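Local coordinates for Thiol:disulfide interchange protein DsbA (Pseudomonas aeruginosa, PDB 4ZL8), which probably introduces disulfide bonds into other proteins of the periplasm by transferring to them its own redox-active disulfide, at residues Y6-G9 / K10-E14; A42-P45 / T46-P49; V48-S51 / E52-A56; G68-W71 / N72-Q76; L178-Y181 / L182-K185. The protein carries 1 engineered substitution. All blocks are in the same frame, centred on the assembly; numbering follows the deposited sequence. Where two conformers were deposited one is given.

Interaction 1 of 5, residues Y6-G9 / K10-E14; sequences YTAG and KEYVE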
# COMPACT_ATOMS: atom_id res chain seq x y z
N TYR A 6 18.84 -8.26 -13.13
CA TYR A 6 17.87 -7.25 -13.54
C TYR A 6 18.56 -6.07 -14.21
O TYR A 6 19.75 -5.83 -14.00
CB TYR A 6 17.08 -6.79 -12.32
CG TYR A 6 16.39 -7.93 -11.62
CD1 TYR A 6 15.26 -8.52 -12.16
CD2 TYR A 6 16.90 -8.46 -10.44
CE1 TYR A 6 14.62 -9.56 -11.53
CE2 TYR A 6 16.28 -9.50 -9.81
CZ TYR A 6 15.14 -10.05 -10.35
OH TYR A 6 14.54 -11.10 -9.73
N THR A 7 17.81 -5.33 -15.03
CA THR A 7 18.37 -4.23 -15.80
C THR A 7 17.53 -3.00 -15.55
O THR A 7 16.32 -3.01 -15.78
CB THR A 7 18.34 -4.52 -17.30
OG1 THR A 7 19.08 -5.72 -17.59
CG2 THR A 7 18.96 -3.37 -18.08
N ALA A 8 18.17 -1.92 -15.09
CA ALA A 8 17.47 -0.67 -14.90
C ALA A 8 16.91 -0.21 -16.24
O ALA A 8 17.63 -0.19 -17.25
CB ALA A 8 18.40 0.38 -14.30
N GLY A 9 15.63 0.14 -16.25
CA GLY A 9 14.91 0.51 -17.44
C GLY A 9 14.05 -0.61 -18.00
O GLY A 9 13.19 -0.37 -18.84
N LYS A 10 14.29 -1.83 -17.54
CA LYS A 10 13.53 -2.99 -17.98
C LYS A 10 12.56 -3.44 -16.88
O LYS A 10 11.40 -3.04 -16.86
CB LYS A 10 14.51 -4.10 -18.38
CG LYS A 10 13.87 -5.32 -19.00
CD LYS A 10 14.93 -6.22 -19.59
CE LYS A 10 14.38 -7.55 -20.06
NZ LYS A 10 15.45 -8.36 -20.69
N GLU A 11 13.03 -4.24 -15.93
CA GLU A 11 12.13 -4.77 -14.92
C GLU A 11 11.76 -3.72 -13.87
O GLU A 11 10.74 -3.83 -13.21
CB GLU A 11 12.75 -6.00 -14.24
CG GLU A 11 13.05 -7.17 -15.16
CD GLU A 11 14.46 -7.13 -15.72
OE1 GLU A 11 15.14 -6.09 -15.62
OE2 GLU A 11 14.92 -8.16 -16.25
N TYR A 12 12.61 -2.72 -13.70
CA TYR A 12 12.35 -1.59 -12.80
C TYR A 12 12.94 -0.33 -13.41
O TYR A 12 13.78 -0.42 -14.30
CB TYR A 12 12.99 -1.82 -11.41
CG TYR A 12 14.50 -1.80 -11.40
CD1 TYR A 12 15.21 -0.67 -11.00
CD2 TYR A 12 15.23 -2.93 -11.76
CE1 TYR A 12 16.59 -0.67 -11.00
CE2 TYR A 12 16.61 -2.94 -11.76
CZ TYR A 12 17.29 -1.81 -11.36
OH TYR A 12 18.67 -1.80 -11.36
N VAL A 13 12.51 0.82 -12.89
CA VAL A 13 13.15 2.07 -13.26
C VAL A 13 13.63 2.77 -11.99
O VAL A 13 13.04 2.61 -10.93
CB VAL A 13 12.21 3.00 -14.06
CG1 VAL A 13 11.77 2.35 -15.34
CG2 VAL A 13 11.01 3.45 -13.21
N GLU A 14 14.69 3.54 -12.14
CA GLU A 14 15.15 4.41 -11.06
C GLU A 14 14.53 5.79 -11.21
O GLU A 14 14.57 6.40 -12.29
CB GLU A 14 16.67 4.50 -11.05
CG GLU A 14 17.18 5.21 -9.82
CD GLU A 14 18.66 5.03 -9.59
OE1 GLU A 14 19.25 5.93 -8.96
OE2 GLU A 14 19.23 4.00 -10.03
O HOH W 1 20.50 -3.75 -11.65
O HOH W 2 17.50 -8.05 -17.19
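E11 OE1 accepts the backbone N-H of T7 at 2.8 Å in a nearly straight bond (167°), met on the syn side of the carboxylate and 25° out of its plane. The side chain folds back to reach it: CG lies anti to the carbonyl carbon, and a bend at chi2 (91°) carries the carboxylate over toward T7. On the way it passes the edge of the Y6 ring, where E11 CG sits in the ring plane and E11 CD comes to 3.9 Å from Y6 CD1; ring and carboxylate stand almost perpendicular. K10 N donates to T7 O, and G9 N donates to Y12 O at 2.7 Å; at the backbone angles of G9 a CB would jam against the carbonyl O of A8, which suits glycine. The turn leads into strand 13-14, an outermost strand of the central sheet of this thioredoxin-fold protein, next to strand 162-165. The turn is also packed by Y12, whose ring takes A8 CA over one face, 4.0 Å from the centroid, as a CH-pi contact. A8 CB leans on the phenol end, 3.8 Å from Y12 CZ, and Y6 CB meets the ring at its edge, 3.9 Å from Y12 CE2. Two waters bridge the turn: one links Y12 OH to Y6 O, the other donates to E11 OE2 and accepts from T7 OG1. Farther out, L178 of helix 172-188 touches Y6, E11 and Y12, the Y6 ring meets Y181 edge-to-face, and E11 O is hydrogen-bonded to S168 OG.

Interaction 2 of 5, residues A42-P45 / T46-P49; sequences AFEP and TIVP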
# COMPACT_ATOMS: atom_id res chain seq x y z
N ALA A 42 -5.60 -10.35 -6.09
CA ALA A 42 -4.99 -11.59 -6.52
C ALA A 42 -3.52 -11.70 -6.10
O ALA A 42 -2.99 -12.81 -6.00
CB ALA A 42 -5.11 -11.73 -8.01
N PHE A 43 -2.86 -10.57 -5.89
CA PHE A 43 -1.46 -10.53 -5.45
C PHE A 43 -1.31 -10.79 -3.96
O PHE A 43 -0.22 -11.19 -3.51
CB PHE A 43 -0.89 -9.15 -5.80
CG PHE A 43 0.61 -9.00 -5.68
CD1 PHE A 43 1.49 -10.00 -6.03
CD2 PHE A 43 1.12 -7.77 -5.29
CE1 PHE A 43 2.88 -9.80 -5.94
CE2 PHE A 43 2.49 -7.56 -5.21
CZ PHE A 43 3.37 -8.58 -5.55
N GLU A 44 -2.36 -10.58 -3.18
CA GLU A 44 -2.26 -10.71 -1.73
C GLU A 44 -1.65 -12.03 -1.24
O GLU A 44 -0.80 -12.00 -0.34
CB GLU A 44 -3.62 -10.47 -1.06
CG GLU A 44 -4.03 -9.02 -1.10
CD GLU A 44 -3.26 -8.17 -0.12
OE1 GLU A 44 -3.52 -8.31 1.09
OE2 GLU A 44 -2.38 -7.39 -0.54
N PRO A 45 -2.07 -13.17 -1.78
CA PRO A 45 -1.48 -14.42 -1.26
C PRO A 45 0.03 -14.54 -1.51
O PRO A 45 0.70 -15.36 -0.86
CB PRO A 45 -2.25 -15.53 -2.00
CG PRO A 45 -3.46 -14.86 -2.54
CD PRO A 45 -3.16 -13.42 -2.73
N THR A 46 0.55 -13.72 -2.40
CA THR A 46 1.99 -13.71 -2.67
C THR A 46 2.71 -12.69 -1.78
O THR A 46 3.69 -13.03 -1.11
CB THR A 46 2.25 -13.40 -4.16
OG1 THR A 46 1.65 -14.44 -4.96
CG2 THR A 46 3.74 -13.36 -4.46
N ILE A 47 2.20 -11.47 -1.73
CA ILE A 47 2.92 -10.41 -1.05
C ILE A 47 2.72 -10.47 0.48
O ILE A 47 3.62 -10.12 1.23
CB ILE A 47 2.55 -9.00 -1.62
CG1 ILE A 47 3.54 -7.97 -1.08
CG2 ILE A 47 1.09 -8.60 -1.32
CD1 ILE A 47 3.45 -6.64 -1.75
N VAL A 48 1.58 -10.94 0.96
CA VAL A 48 1.35 -10.97 2.40
C VAL A 48 2.39 -11.81 3.15
O VAL A 48 3.07 -11.29 4.05
CB VAL A 48 -0.10 -11.37 2.75
CG1 VAL A 48 -0.24 -11.64 4.26
CG2 VAL A 48 -1.08 -10.27 2.33
N PRO A 49 2.54 -13.10 2.83
CA PRO A 49 3.50 -13.85 3.64
C PRO A 49 4.92 -13.32 3.49
O PRO A 49 5.71 -13.32 4.45
CB PRO A 49 3.38 -15.29 3.12
CG PRO A 49 2.74 -15.17 1.76
CD PRO A 49 1.91 -13.92 1.77
O HOH W 3 -0.40 -13.70 -6.53
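The F43 ring lies against I47 and T46 one turn further along the same helix. With CG anti to the backbone N (chi1 -169°), the side chain runs from CB toward the following turn, and its atoms divide between two neighbours. CD1 is 4.0 Å from T46 CB, and beyond it CE1 meets the methyl T46 CG2, the two side chains crossing at about a right angle. Along the other side of the ring, CD2 comes near I47 CB and CG2, and CE2 reaches I47 CD1 at 3.7 Å. I47 CB sits over one ring face, offset toward the rim and 4.0 Å from the centroid, a CH-pi contact. Helix 38-52, which carries all three residues, is the helix of the beta-alpha-beta unit between strands 27-33 and 58-64 in the thioredoxin fold; C37 of the CxxC just precedes it, with C40 in its first turn. Proline interrupts its bonding: P45 and P49 have no N-H to give, and P49 CD instead lies 3.2 Å from P45 O. F43 O accepts both I47 N, at 3.0 Å, and T46 N, the latter from above the carbonyl plane. E44 O takes V48 N. The E44 side chain, bent at chi2 (-74°), brings OE1 to 3.4 Å from V48 CG2 and OE2 near I47 CG2; the carboxylate is held by H91 through OE1 and by a salt bridge from OE2 to R62. A water donates to A42 O and is also hydrogen-bonded to T46 OG1. On the flank of the helix F43 and T46 touch P172 of helix 172-188.

Interaction 3 of 5, residues V48-S51 / E52-A56; sequences VPWS and EKLPA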
# COMPACT_ATOMS: atom_id res chain seq x y z
N VAL A 48 1.58 -10.94 0.96
CA VAL A 48 1.35 -10.97 2.40
C VAL A 48 2.39 -11.81 3.15
O VAL A 48 3.07 -11.29 4.05
CB VAL A 48 -0.10 -11.37 2.75
CG1 VAL A 48 -0.24 -11.64 4.26
CG2 VAL A 48 -1.08 -10.27 2.33
N PRO A 49 2.54 -13.10 2.83
CA PRO A 49 3.50 -13.85 3.64
C PRO A 49 4.92 -13.32 3.49
O PRO A 49 5.71 -13.32 4.45
CB PRO A 49 3.38 -15.29 3.12
CG PRO A 49 2.74 -15.17 1.76
CD PRO A 49 1.91 -13.92 1.77
N TRP A 50 5.28 -12.86 2.31
CA TRP A 50 6.61 -12.29 2.09
C TRP A 50 6.83 -11.07 2.97
O TRP A 50 7.89 -10.90 3.59
CB TRP A 50 6.75 -11.93 0.60
CG TRP A 50 8.00 -11.17 0.21
CD1 TRP A 50 9.20 -11.71 -0.12
CD2 TRP A 50 8.16 -9.75 0.08
NE1 TRP A 50 10.11 -10.72 -0.44
CE2 TRP A 50 9.49 -9.51 -0.31
CE3 TRP A 50 7.30 -8.67 0.27
CZ2 TRP A 50 9.99 -8.21 -0.53
CZ3 TRP A 50 7.79 -7.38 0.05
CH2 TRP A 50 9.12 -7.17 -0.36
N SER A 51 5.82 -10.22 3.06
CA SER A 51 5.93 -8.98 3.82
C SER A 51 6.11 -9.26 5.31
O SER A 51 6.75 -8.47 6.02
CB SER A 51 4.73 -8.07 3.58
OG SER A 51 3.56 -8.56 4.21
N GLU A 52 5.60 -10.39 5.78
CA GLU A 52 5.65 -10.71 7.20
C GLU A 52 7.00 -11.29 7.61
O GLU A 52 7.31 -11.38 8.81
CB GLU A 52 4.50 -11.65 7.57
CG GLU A 52 3.14 -10.98 7.46
CD GLU A 52 1.98 -11.93 7.66
OE1 GLU A 52 2.20 -13.15 7.78
OE2 GLU A 52 0.83 -11.43 7.69
N LYS A 53 7.82 -11.65 6.63
CA LYS A 53 9.12 -12.27 6.90
C LYS A 53 10.31 -11.38 6.61
O LYS A 53 11.45 -11.86 6.60
CB LYS A 53 9.25 -13.55 6.09
CG LYS A 53 8.23 -14.60 6.47
CD LYS A 53 8.22 -15.74 5.48
CE LYS A 53 6.94 -16.56 5.58
NZ LYS A 53 6.73 -17.41 4.37
N LEU A 54 10.09 -10.09 6.39
CA LEU A 54 11.18 -9.18 6.06
C LEU A 54 12.04 -8.92 7.29
O LEU A 54 11.58 -9.06 8.41
CB LEU A 54 10.65 -7.87 5.50
CG LEU A 54 9.94 -8.01 4.14
CD1 LEU A 54 9.07 -6.79 3.84
CD2 LEU A 54 10.97 -8.21 3.07
N PRO A 55 13.32 -8.59 7.07
CA PRO A 55 14.23 -8.39 8.20
C PRO A 55 14.05 -7.03 8.87
O PRO A 55 13.26 -6.20 8.44
CB PRO A 55 15.62 -8.50 7.55
CG PRO A 55 15.41 -8.09 6.17
CD PRO A 55 14.04 -8.56 5.79
N ALA A 56 14.80 -6.83 9.94
CA ALA A 56 14.55 -5.75 10.88
C ALA A 56 14.88 -4.38 10.31
O ALA A 56 14.41 -3.38 10.85
CB ALA A 56 15.30 -5.97 12.16
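L54 folds back over the indole of W50 where helix 38-52 of the thioredoxin fold gives way to the loop before strand 58-64. W50 has CG anti to its own N (chi1 173°), and this presents a face of the indole to the chain as it leaves the helix. The CD2 methyl of L54 settles over that face: 4.0 Å from the centroid of the six-membered ring, 20° off the normal and displaced toward the rim, a CH-pi contact. The ring atom nearest this methyl is W50 CZ2. The second methyl, CD1, turns toward the backbone at S51. The indole N-H is also held, NE1 being hydrogen-bonded to D180 OD1 of helix 172-188, while S51 and L54 both touch F60 on strand 58-64. E52 stretches out beyond CG and runs alongside V48 in the same direction, bringing OE2 to 3.6 Å from V48 CG1. K53 is likewise extended, and its aliphatic chain passes over P49 O, with CG at 3.5 Å. The backbone winds down through looser bonds: E52 N donates to V48 O and weakly to P49 O, and K53 N approaches W50 O from above the carbonyl plane at 3.1 Å. L54 N, buried here, has no hydrogen-bond partner. With chi1 at 72°, S51 OG sits between its own N and carbonyl carbon, from where it donates to V48 O at 2.8 Å and shares that oxygen with E52 N.

Interaction 4 of 5, residues G68-W71 / N72-Q76; sequences GGIW and NVHGQ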
# COMPACT_ATOMS: atom_id res chain seq x y z
N GLY A 68 -9.02 9.15 -7.33
CA GLY A 68 -10.35 9.69 -7.51
C GLY A 68 -11.49 8.76 -7.14
O GLY A 68 -11.37 7.54 -7.13
N GLY A 69 -12.64 9.36 -6.84
CA GLY A 69 -13.86 8.61 -6.61
C GLY A 69 -13.74 7.55 -5.54
O GLY A 69 -13.23 7.81 -4.45
N ILE A 70 -14.18 6.34 -5.85
CA ILE A 70 -14.18 5.27 -4.90
C ILE A 70 -12.76 4.91 -4.43
O ILE A 70 -12.58 4.38 -3.33
CB ILE A 70 -14.92 4.03 -5.47
CG1 ILE A 70 -15.16 2.99 -4.39
CG2 ILE A 70 -14.15 3.42 -6.63
CD1 ILE A 70 -16.10 3.46 -3.32
N TRP A 71 -11.76 5.17 -5.27
CA TRP A 71 -10.38 4.90 -4.82
C TRP A 71 -10.06 5.79 -3.63
O TRP A 71 -9.37 5.37 -2.70
CB TRP A 71 -9.37 5.16 -5.92
CG TRP A 71 -9.40 4.26 -7.10
CD1 TRP A 71 -10.50 3.87 -7.82
CD2 TRP A 71 -8.27 3.73 -7.80
NE1 TRP A 71 -10.11 3.11 -8.90
CE2 TRP A 71 -8.75 3.00 -8.89
CE3 TRP A 71 -6.88 3.77 -7.58
CZ2 TRP A 71 -7.90 2.35 -9.78
CZ3 TRP A 71 -6.05 3.12 -8.45
CH2 TRP A 71 -6.56 2.43 -9.54
N ASN A 72 -10.54 7.03 -3.64
CA ASN A 72 -10.26 7.95 -2.55
C ASN A 72 -10.99 7.53 -1.29
O ASN A 72 -10.43 7.55 -0.20
CB ASN A 72 -10.62 9.38 -2.93
CG ASN A 72 -9.65 9.97 -3.93
OD1 ASN A 72 -8.84 9.27 -4.52
ND2 ASN A 72 -9.76 11.28 -4.14
N VAL A 73 -12.24 7.12 -1.44
CA VAL A 73 -13.06 6.66 -0.33
C VAL A 73 -12.42 5.41 0.33
O VAL A 73 -12.25 5.32 1.56
CB VAL A 73 -14.48 6.35 -0.84
CG1 VAL A 73 -15.30 5.66 0.21
CG2 VAL A 73 -15.15 7.64 -1.30
N HIS A 74 -12.04 4.45 -0.50
CA HIS A 74 -11.44 3.24 0.02
C HIS A 74 -10.07 3.54 0.61
O HIS A 74 -9.66 2.90 1.60
CB HIS A 74 -11.35 2.15 -1.05
CG HIS A 74 -12.65 1.47 -1.31
ND1 HIS A 74 -12.85 0.67 -2.41
CD2 HIS A 74 -13.82 1.47 -0.62
CE1 HIS A 74 -14.08 0.19 -2.38
NE2 HIS A 74 -14.69 0.67 -1.31
N GLY A 75 -9.34 4.48 0.01
CA GLY A 75 -8.06 4.89 0.56
C GLY A 75 -8.21 5.59 1.89
O GLY A 75 -7.38 5.41 2.80
N GLN A 76 -9.26 6.38 2.04
CA GLN A 76 -9.52 7.07 3.29
C GLN A 76 -9.90 6.06 4.39
O GLN A 76 -9.49 6.20 5.55
CB GLN A 76 -10.60 8.13 3.08
CG GLN A 76 -10.71 9.11 4.25
CD GLN A 76 -11.49 10.34 3.92
OE1 GLN A 76 -11.53 10.78 2.77
NE2 GLN A 76 -12.11 10.93 4.93
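I70 lies across one face of the H74 imidazole, the two side chains slanting past each other. Its CG1 sits over the ring, 3.8 Å from the centroid and 19° off the normal, a CH-pi contact displaced toward the rim on the CE1 side. CD1 extends beyond it to 3.7 Å from H74 NE2, and also touches V73 CB. The first torsion of I70 (-169°) sets CG1 anti to the backbone N and sends it toward the next turn. Both imidazole nitrogens are hydrogen-bonded, NE2 with K104 O and ND1 with W34 NE1, so the ring's rotation is well defined. At the start of the helix N72 reaches back, and its OD1 accepts G68 N at 2.8 Å from above the plane of the amide. G69 is the N-cap, and its carbonyl receives V73 N in the carbonyl plane as well as a weak bond from N72 N. Regular i to i+4 bonds follow, H74 N to I70 O and G75 N to W71 O. This first turn of helix 70-84 belongs to the helical part of the DsbA fold; W71 stacks on W34, in the loop after strand 27-33, and Q76 packs against helix 132-148.

Interaction 5 of 5, residues L178-Y181 / L182-K185; sequences LADY and LIEK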
# COMPACT_ATOMS: atom_id res chain seq x y z
N LEU A 178 12.59 -9.37 -7.29
CA LEU A 178 13.15 -8.09 -7.67
C LEU A 178 13.18 -7.16 -6.47
O LEU A 178 14.20 -6.48 -6.23
CB LEU A 178 12.34 -7.53 -8.85
CG LEU A 178 12.70 -6.10 -9.26
CD1 LEU A 178 14.16 -5.92 -9.62
CD2 LEU A 178 11.82 -5.70 -10.44
N ALA A 179 12.13 -7.14 -5.67
CA ALA A 179 12.15 -6.35 -4.44
C ALA A 179 13.32 -6.78 -3.55
O ALA A 179 14.03 -5.92 -3.02
CB ALA A 179 10.84 -6.48 -3.67
N ASP A 180 13.50 -8.08 -3.38
CA ASP A 180 14.59 -8.57 -2.55
C ASP A 180 15.93 -8.07 -3.07
O ASP A 180 16.79 -7.67 -2.29
CB ASP A 180 14.60 -10.10 -2.56
CG ASP A 180 13.49 -10.72 -1.72
OD1 ASP A 180 12.92 -10.03 -0.87
OD2 ASP A 180 13.22 -11.94 -1.93
N TYR A 181 16.14 -8.17 -4.38
CA TYR A 181 17.36 -7.71 -5.03
C TYR A 181 17.62 -6.24 -4.74
O TYR A 181 18.74 -5.84 -4.39
CB TYR A 181 17.23 -7.97 -6.53
CG TYR A 181 18.30 -7.41 -7.42
CD1 TYR A 181 19.40 -8.17 -7.79
CD2 TYR A 181 18.17 -6.13 -7.95
CE1 TYR A 181 20.35 -7.67 -8.65
CE2 TYR A 181 19.10 -5.62 -8.80
CZ TYR A 181 20.19 -6.38 -9.16
OH TYR A 181 21.12 -5.87 -10.04
N LEU A 182 16.58 -5.42 -4.87
CA LEU A 182 16.72 -3.98 -4.67
C LEU A 182 16.94 -3.64 -3.20
O LEU A 182 17.67 -2.70 -2.85
CB LEU A 182 15.53 -3.24 -5.27
CG LEU A 182 15.50 -3.38 -6.79
CD1 LEU A 182 14.12 -2.88 -7.29
CD2 LEU A 182 16.62 -2.66 -7.49
N ILE A 183 16.33 -4.41 -2.31
CA ILE A 183 16.60 -4.27 -0.89
C ILE A 183 18.08 -4.54 -0.61
O ILE A 183 18.74 -3.76 0.10
CB ILE A 183 15.71 -5.19 -0.03
CG1 ILE A 183 14.25 -4.73 -0.07
CG2 ILE A 183 16.21 -5.25 1.40
CD1 ILE A 183 13.29 -5.78 0.39
N GLU A 184 18.64 -5.61 -1.16
CA GLU A 184 20.07 -5.87 -0.99
C GLU A 184 20.94 -4.75 -1.56
O GLU A 184 21.95 -4.39 -0.99
CB GLU A 184 20.46 -7.21 -1.62
CG GLU A 184 19.84 -8.44 -0.94
CD GLU A 184 20.36 -8.74 0.44
OE1 GLU A 184 21.35 -8.13 0.92
OE2 GLU A 184 19.75 -9.61 1.09
N LYS A 185 20.53 -4.19 -2.68
CA LYS A 185 21.25 -3.09 -3.31
C LYS A 185 21.35 -1.93 -2.32
O LYS A 185 22.42 -1.33 -2.12
CB LYS A 185 20.54 -2.68 -4.60
CG LYS A 185 21.21 -1.55 -5.35
CD LYS A 185 20.50 -1.29 -6.68
CE LYS A 185 21.09 -0.12 -7.47
NZ LYS A 185 22.41 -0.43 -8.08
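The Y181 ring, beside Y6 of the N-terminal segment, meets the neighbouring L182 obliquely, with L182 CD2 3.8 Å from Y181 CD2 and the L182 backbone N also close by. These residues lie on helix 172-188, the C-terminal helix of the thioredoxin fold, which packs against the central sheet. CG of Y181 stands anti to the backbone N (chi1 172°), and this swings the ring along the helix flank beside L182. L182 therefore lies between two side chains: CD2 faces the tyrosine, and CD1 meets L178 CD1 at 3.8 Å, with the leucines slanting across each other. L178 and L182 both bear on F164, and L182 also reaches Y162, so this face is turned to strand 162-165. I183 instead reaches I27 and V29 on strand 27-33. The backbone is regular, with four successive i to i+4 bonds from L182 N to L178 O through K185 N to Y181 O. Toward solvent, E184 forms a salt bridge with R187. On the buried side, I183 CG1 lies 3.2 Å from A179 O, the carbonyl that also accepts I183 N.

Overall arrangement
From the N terminus, interaction 1 closes the turn that leads into edge strand 13-14. Interactions 2 and 3 follow on helix 38-52 and overlap at V48 and P49, carrying the chain from just beyond the CxxC to the loop before strand 58-64. Interaction 4 opens helix 70-84 across the molecule, its centre about 27 Å from that of interaction 3. The last, interaction 5, lies on helix 172-188 and touches two earlier ones: interaction 1 through Y6 and Y181, and interaction 3 through W50 and D180. All five are local and none nests within another; the C-terminal helix thus joins the N-terminal turn to helix 38-52.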